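Local coordinates for protein phosphoglycerate dehydrogenase (Lactobacillus plantarum, PDB 3EVT) that probably oxidises 3-phosphoglycerate with NAD, as a D-isomer-specific 2-hydroxyacid dehydrogenase of the phosphoglycerate dehydrogenase type, at residues A[154-168]-A[175-188]. Sequence-based numbering, arbitrary orientation.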
loop_
_atom_site.group_PDB
_atom_site.type_symbol
_atom_site.label_atom_id
_atom_site.label_comp_id
_atom_site.label_asym_id
_atom_site.label_seq_id
_atom_site.Cartn_x
_atom_site.Cartn_y
_atom_site.Cartn_z
ATOM N N ALA A 154 0.371 -2.419 9.598
ATOM C CA ALA A 154 0.211 -0.980 9.367
ATOM C C ALA A 154 -0.083 -0.729 7.887
ATOM O O ALA A 154 -0.975 0.050 7.553
ATOM C CB ALA A 154 1.481 -0.190 9.804
ATOM N N LYS A 155 0.675 -1.371 6.990
ATOM C CA LYS A 155 0.462 -1.062 5.557
ATOM C C LYS A 155 -0.870 -1.597 5.033
ATOM O O LYS A 155 -1.579 -0.910 4.309
ATOM C CB LYS A 155 1.598 -1.588 4.704
ATOM C CG LYS A 155 2.928 -0.944 4.945
ATOM C CD LYS A 155 4.009 -1.677 4.138
ATOM C CE LYS A 155 5.357 -1.326 4.711
ATOM N NZ LYS A 155 5.593 0.098 4.446
ATOM N N ALA A 156 -1.210 -2.819 5.428
ATOM C CA ALA A 156 -2.406 -3.488 4.992
ATOM C C ALA A 156 -3.602 -2.672 5.478
ATOM O O ALA A 156 -4.556 -2.409 4.742
ATOM C CB ALA A 156 -2.434 -4.908 5.592
ATOM N N SER A 157 -3.540 -2.304 6.749
ATOM C CA SER A 157 -4.575 -1.536 7.358
ATOM C C SER A 157 -4.794 -0.178 6.614
ATOM O O SER A 157 -5.921 0.181 6.282
ATOM C CB SER A 157 -4.184 -1.328 8.822
ATOM O OG SER A 157 -5.060 -0.380 9.392
ATOM N N ALA A 158 -3.716 0.558 6.356
ATOM C CA ALA A 158 -3.799 1.779 5.537
ATOM C C ALA A 158 -4.376 1.524 4.127
ATOM O O ALA A 158 -5.009 2.412 3.574
ATOM C CB ALA A 158 -2.435 2.463 5.443
ATOM N N LEU A 159 -4.217 0.300 3.587
ATOM C CA LEU A 159 -4.839 -0.092 2.314
ATOM C C LEU A 159 -6.316 -0.589 2.465
ATOM O O LEU A 159 -6.938 -1.081 1.527
ATOM C CB LEU A 159 -3.947 -1.119 1.617
ATOM C CG LEU A 159 -2.681 -0.434 1.117
ATOM C CD1 LEU A 159 -1.609 -1.467 0.818
ATOM C CD2 LEU A 159 -3.031 0.437 -0.140
ATOM N N GLY A 160 -6.867 -0.460 3.666
ATOM C CA GLY A 160 -8.244 -0.834 3.909
ATOM C C GLY A 160 -8.454 -2.274 4.286
ATOM O O GLY A 160 -9.587 -2.724 4.357
ATOM N N MET A 161 -7.368 -3.026 4.534
ATOM C CA MET A 161 -7.548 -4.435 4.974
ATOM C C MET A 161 -7.957 -4.520 6.463
ATOM O O MET A 161 -7.625 -3.655 7.267
ATOM C CB MET A 161 -6.310 -5.287 4.707
ATOM C CG MET A 161 -5.780 -5.331 3.216
ATOM S SD MET A 161 -4.548 -6.666 3.005
ATOM C CE MET A 161 -5.686 -7.957 2.564
ATOM N N HIS A 162 -8.750 -5.526 6.804
ATOM C CA HIS A 162 -8.948 -5.862 8.215
ATOM C C HIS A 162 -7.863 -6.885 8.715
ATOM O O HIS A 162 -7.710 -7.996 8.198
ATOM C CB HIS A 162 -10.361 -6.378 8.488
ATOM C CG HIS A 162 -10.630 -6.604 9.939
ATOM N ND1 HIS A 162 -10.845 -5.569 10.826
ATOM C CD2 HIS A 162 -10.715 -7.742 10.667
ATOM C CE1 HIS A 162 -11.055 -6.056 12.036
ATOM N NE2 HIS A 162 -10.961 -7.373 11.970
ATOM N N VAL A 163 -7.129 -6.478 9.728
ATOM C CA VAL A 163 -5.932 -7.226 10.124
ATOM C C VAL A 163 -6.007 -7.858 11.525
ATOM O O VAL A 163 -6.156 -7.191 12.552
ATOM C CB VAL A 163 -4.659 -6.370 9.998
ATOM C CG1 VAL A 163 -3.462 -7.265 9.998
ATOM C CG2 VAL A 163 -4.698 -5.537 8.708
ATOM N N ILE A 164 -5.870 -9.170 11.516
ATOM C CA ILE A 164 -5.848 -9.975 12.721
ATOM C C ILE A 164 -4.518 -10.678 12.839
ATOM O O ILE A 164 -4.030 -11.250 11.848
ATOM C CB ILE A 164 -6.916 -11.081 12.627
ATOM C CG1 ILE A 164 -8.268 -10.454 12.285
ATOM C CG2 ILE A 164 -6.939 -11.924 13.930
ATOM C CD1 ILE A 164 -9.410 -11.412 12.473
ATOM N N GLY A 165 -3.958 -10.653 14.046
ATOM C CA GLY A 165 -2.645 -11.260 14.326
ATOM C C GLY A 165 -2.653 -12.400 15.352
ATOM O O GLY A 165 -3.464 -12.425 16.257
ATOM N N VAL A 166 -1.764 -13.364 15.211
ATOM C CA VAL A 166 -1.776 -14.480 16.134
ATOM C C VAL A 166 -0.491 -14.425 16.935
ATOM O O VAL A 166 0.586 -14.378 16.313
ATOM C CB VAL A 166 -1.858 -15.856 15.389
ATOM C CG1 VAL A 166 -2.006 -17.035 16.394
ATOM C CG2 VAL A 166 -2.977 -15.857 14.350
ATOM N N ASN A 167 -0.594 -14.412 18.280
ATOM C CA ASN A 167 0.595 -14.476 19.181
ATOM C C ASN A 167 0.356 -15.465 20.366
ATOM O O ASN A 167 -0.661 -16.168 20.403
ATOM C CB ASN A 167 1.051 -13.071 19.644
ATOM C CG ASN A 167 -0.058 -12.297 20.343
ATOM O OD1 ASN A 167 -0.896 -12.897 21.010
ATOM N ND2 ASN A 167 -0.064 -10.964 20.211
ATOM N N THR A 168 1.273 -15.558 21.321
ATOM C CA THR A 168 1.147 -16.652 22.295
ATOM C C THR A 168 -0.100 -16.522 23.110
ATOM O O THR A 168 -0.863 -17.474 23.211
ATOM C CB THR A 168 2.347 -16.773 23.256
ATOM O OG1 THR A 168 2.689 -15.473 23.737
ATOM C CG2 THR A 168 3.536 -17.372 22.542
ATOM N N HIS A 175 -1.078 -1.653 15.460
ATOM C CA HIS A 175 -1.662 -1.707 14.116
ATOM C C HIS A 175 -2.576 -2.861 13.772
ATOM O O HIS A 175 -3.290 -2.802 12.771
ATOM C CB HIS A 175 -0.597 -1.578 13.047
ATOM C CG HIS A 175 0.326 -0.424 13.270
ATOM N ND1 HIS A 175 -0.079 0.882 13.120
ATOM C CD2 HIS A 175 1.626 -0.380 13.647
ATOM C CE1 HIS A 175 0.936 1.684 13.387
ATOM N NE2 HIS A 175 1.981 0.943 13.711
ATOM N N PHE A 176 -2.546 -3.928 14.562
ATOM C CA PHE A 176 -3.479 -5.007 14.347
ATOM C C PHE A 176 -4.843 -4.596 14.851
ATOM O O PHE A 176 -4.937 -4.109 15.930
ATOM C CB PHE A 176 -3.027 -6.236 15.120
ATOM C CG PHE A 176 -1.885 -6.951 14.491
ATOM C CD1 PHE A 176 -2.102 -7.926 13.559
ATOM C CD2 PHE A 176 -0.591 -6.657 14.847
ATOM C CE1 PHE A 176 -1.047 -8.597 12.994
ATOM C CE2 PHE A 176 0.459 -7.323 14.292
ATOM C CZ PHE A 176 0.262 -8.287 13.387
ATOM N N HIS A 177 -5.911 -4.806 14.095
ATOM C CA HIS A 177 -7.231 -4.519 14.645
ATOM C C HIS A 177 -7.646 -5.484 15.768
ATOM O O HIS A 177 -8.448 -5.116 16.621
ATOM C CB HIS A 177 -8.301 -4.629 13.585
ATOM C CG HIS A 177 -8.035 -3.810 12.374
ATOM N ND1 HIS A 177 -8.440 -2.499 12.263
ATOM C CD2 HIS A 177 -7.410 -4.112 11.214
ATOM C CE1 HIS A 177 -8.074 -2.028 11.084
ATOM N NE2 HIS A 177 -7.459 -2.993 10.426
ATOM N N GLU A 178 -7.216 -6.742 15.687
ATOM C CA GLU A 178 -7.506 -7.698 16.727
ATOM C C GLU A 178 -6.345 -8.633 16.758
ATOM O O GLU A 178 -5.749 -8.853 15.720
ATOM C CB GLU A 178 -8.719 -8.581 16.385
ATOM C CG GLU A 178 -9.920 -7.893 15.792
ATOM C CD GLU A 178 -11.002 -8.904 15.352
ATOM O OE1 GLU A 178 -11.154 -9.949 16.028
ATOM O OE2 GLU A 178 -11.680 -8.672 14.320
ATOM N N THR A 179 -6.074 -9.233 17.922
ATOM C CA THR A 179 -5.087 -10.307 18.022
ATOM C C THR A 179 -5.717 -11.530 18.699
ATOM O O THR A 179 -6.651 -11.383 19.469
ATOM C CB THR A 179 -3.890 -9.878 18.846
ATOM O OG1 THR A 179 -4.364 -9.405 20.088
ATOM C CG2 THR A 179 -3.178 -8.732 18.188
ATOM N N VAL A 180 -5.207 -12.726 18.404
ATOM C CA VAL A 180 -5.673 -13.934 19.050
ATOM C C VAL A 180 -4.502 -14.798 19.480
ATOM O O VAL A 180 -3.410 -14.692 18.933
ATOM C CB VAL A 180 -6.571 -14.769 18.127
ATOM C CG1 VAL A 180 -7.817 -13.975 17.715
ATOM C CG2 VAL A 180 -5.791 -15.281 16.931
ATOM N N ALA A 181 -4.745 -15.666 20.460
ATOM C CA ALA A 181 -3.758 -16.648 20.908
ATOM C C ALA A 181 -3.734 -17.815 19.932
ATOM O O ALA A 181 -4.723 -18.081 19.283
ATOM C CB ALA A 181 -4.123 -17.148 22.321
ATOM N N PHE A 182 -2.620 -18.522 19.828
ATOM C CA PHE A 182 -2.552 -19.720 18.954
ATOM C C PHE A 182 -3.712 -20.706 19.085
ATOM O O PHE A 182 -4.099 -21.365 18.109
ATOM C CB PHE A 182 -1.244 -20.480 19.171
ATOM C CG PHE A 182 -0.022 -19.737 18.691
ATOM C CD1 PHE A 182 0.319 -19.734 17.348
ATOM C CD2 PHE A 182 0.785 -19.044 19.581
ATOM C CE1 PHE A 182 1.427 -19.067 16.897
ATOM C CE2 PHE A 182 1.917 -18.377 19.136
ATOM C CZ PHE A 182 2.236 -18.383 17.791
ATOM N N THR A 183 -4.261 -20.810 20.291
ATOM C CA THR A 183 -5.241 -21.842 20.617
ATOM C C THR A 183 -6.593 -21.342 20.192
ATOM O O THR A 183 -7.571 -22.094 20.193
ATOM C CB THR A 183 -5.205 -22.218 22.144
ATOM O OG1 THR A 183 -5.284 -21.030 22.952
ATOM C CG2 THR A 183 -3.872 -22.913 22.478
ATOM N N ALA A 184 -6.636 -20.073 19.792
ATOM C CA ALA A 184 -7.926 -19.376 19.554
ATOM C C ALA A 184 -8.155 -18.906 18.105
ATOM O O ALA A 184 -8.745 -17.846 17.884
ATOM C CB ALA A 184 -8.072 -18.177 20.562
ATOM N N THR A 185 -7.715 -19.692 17.125
ATOM C CA THR A 185 -7.636 -19.220 15.715
ATOM C C THR A 185 -8.693 -19.709 14.741
ATOM O O THR A 185 -8.717 -19.266 13.575
ATOM C CB THR A 185 -6.266 -19.567 15.005
ATOM O OG1 THR A 185 -6.014 -20.980 15.059
ATOM C CG2 THR A 185 -5.105 -18.828 15.640
ATOM N N ALA A 186 -9.544 -20.638 15.184
ATOM C CA ALA A 186 -10.538 -21.231 14.302
ATOM C C ALA A 186 -11.411 -20.187 13.606
ATOM O O ALA A 186 -11.733 -20.344 12.443
ATOM C CB ALA A 186 -11.398 -22.238 15.036
ATOM N N ASP A 187 -11.838 -19.144 14.310
ATOM C CA ASP A 187 -12.752 -18.185 13.690
ATOM C C ASP A 187 -12.069 -17.319 12.620
ATOM O O ASP A 187 -12.630 -17.076 11.547
ATOM C CB ASP A 187 -13.388 -17.315 14.742
ATOM C CG ASP A 187 -14.433 -18.071 15.546
ATOM O OD1 ASP A 187 -15.260 -18.791 14.928
ATOM O OD2 ASP A 187 -14.448 -17.927 16.775
ATOM N N ALA A 188 -10.867 -16.858 12.944
ATOM C CA ALA A 188 -10.044 -16.048 12.071
ATOM C C ALA A 188 -9.688 -16.809 10.820
ATOM O O ALA A 188 -9.763 -16.259 9.709
ATOM C CB ALA A 188 -8.815 -15.630 12.793
HETATM O O HOH W 1 -4.573 -0.671 12.018
#
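Strands 162-167 and 178-181 run parallel, their axes 4.6 Å apart at closest and inclined by 28°, and three backbone hydrogen bonds fix the register: Gly165 N to Glu178 O, Val180 N to Gly165 O (2.8 Å) and Asn167 N to Val180 O. Before the ladder begins, the His177 ring lies in an offset stack on that of His162, centroids 4.7 Å apart and planes at 20°. His177 NE2 donates to Met161 O at 3.2 Å, on a lone pair in the carbonyl plane, though the oxygen is tilted from the ring plane. His162 NE2 donates fairly straight, in its own ring plane, to the anti side of Glu178 OE2 (2.8 Å), somewhat out of the carboxylate plane. With CG anti to the backbone N (chi1 -174°), the His162 ring reaches both partners; an alanine here would probably leave the Glu178 carboxylate without this donor and one face of His177 without its stack. In the Rossmann-type NAD-binding domain, 178-181 is an edge strand of the parallel sheet within this chain, and 162-167 separates it from 139-143. Phe176 CD1 lies 3.3 Å from Gly165 N; a modelled CB on Gly165 would clash with CE1. On the face carrying Ile164 and Val180, Val166 CG1 makes an off-centre CH-pi contact with the Phe182 ring and touches Thr185 CG2 at 3.7 Å. Ala154 CB sits over the centre of the His175 ring, while a water links Ser157 OG to His175 O.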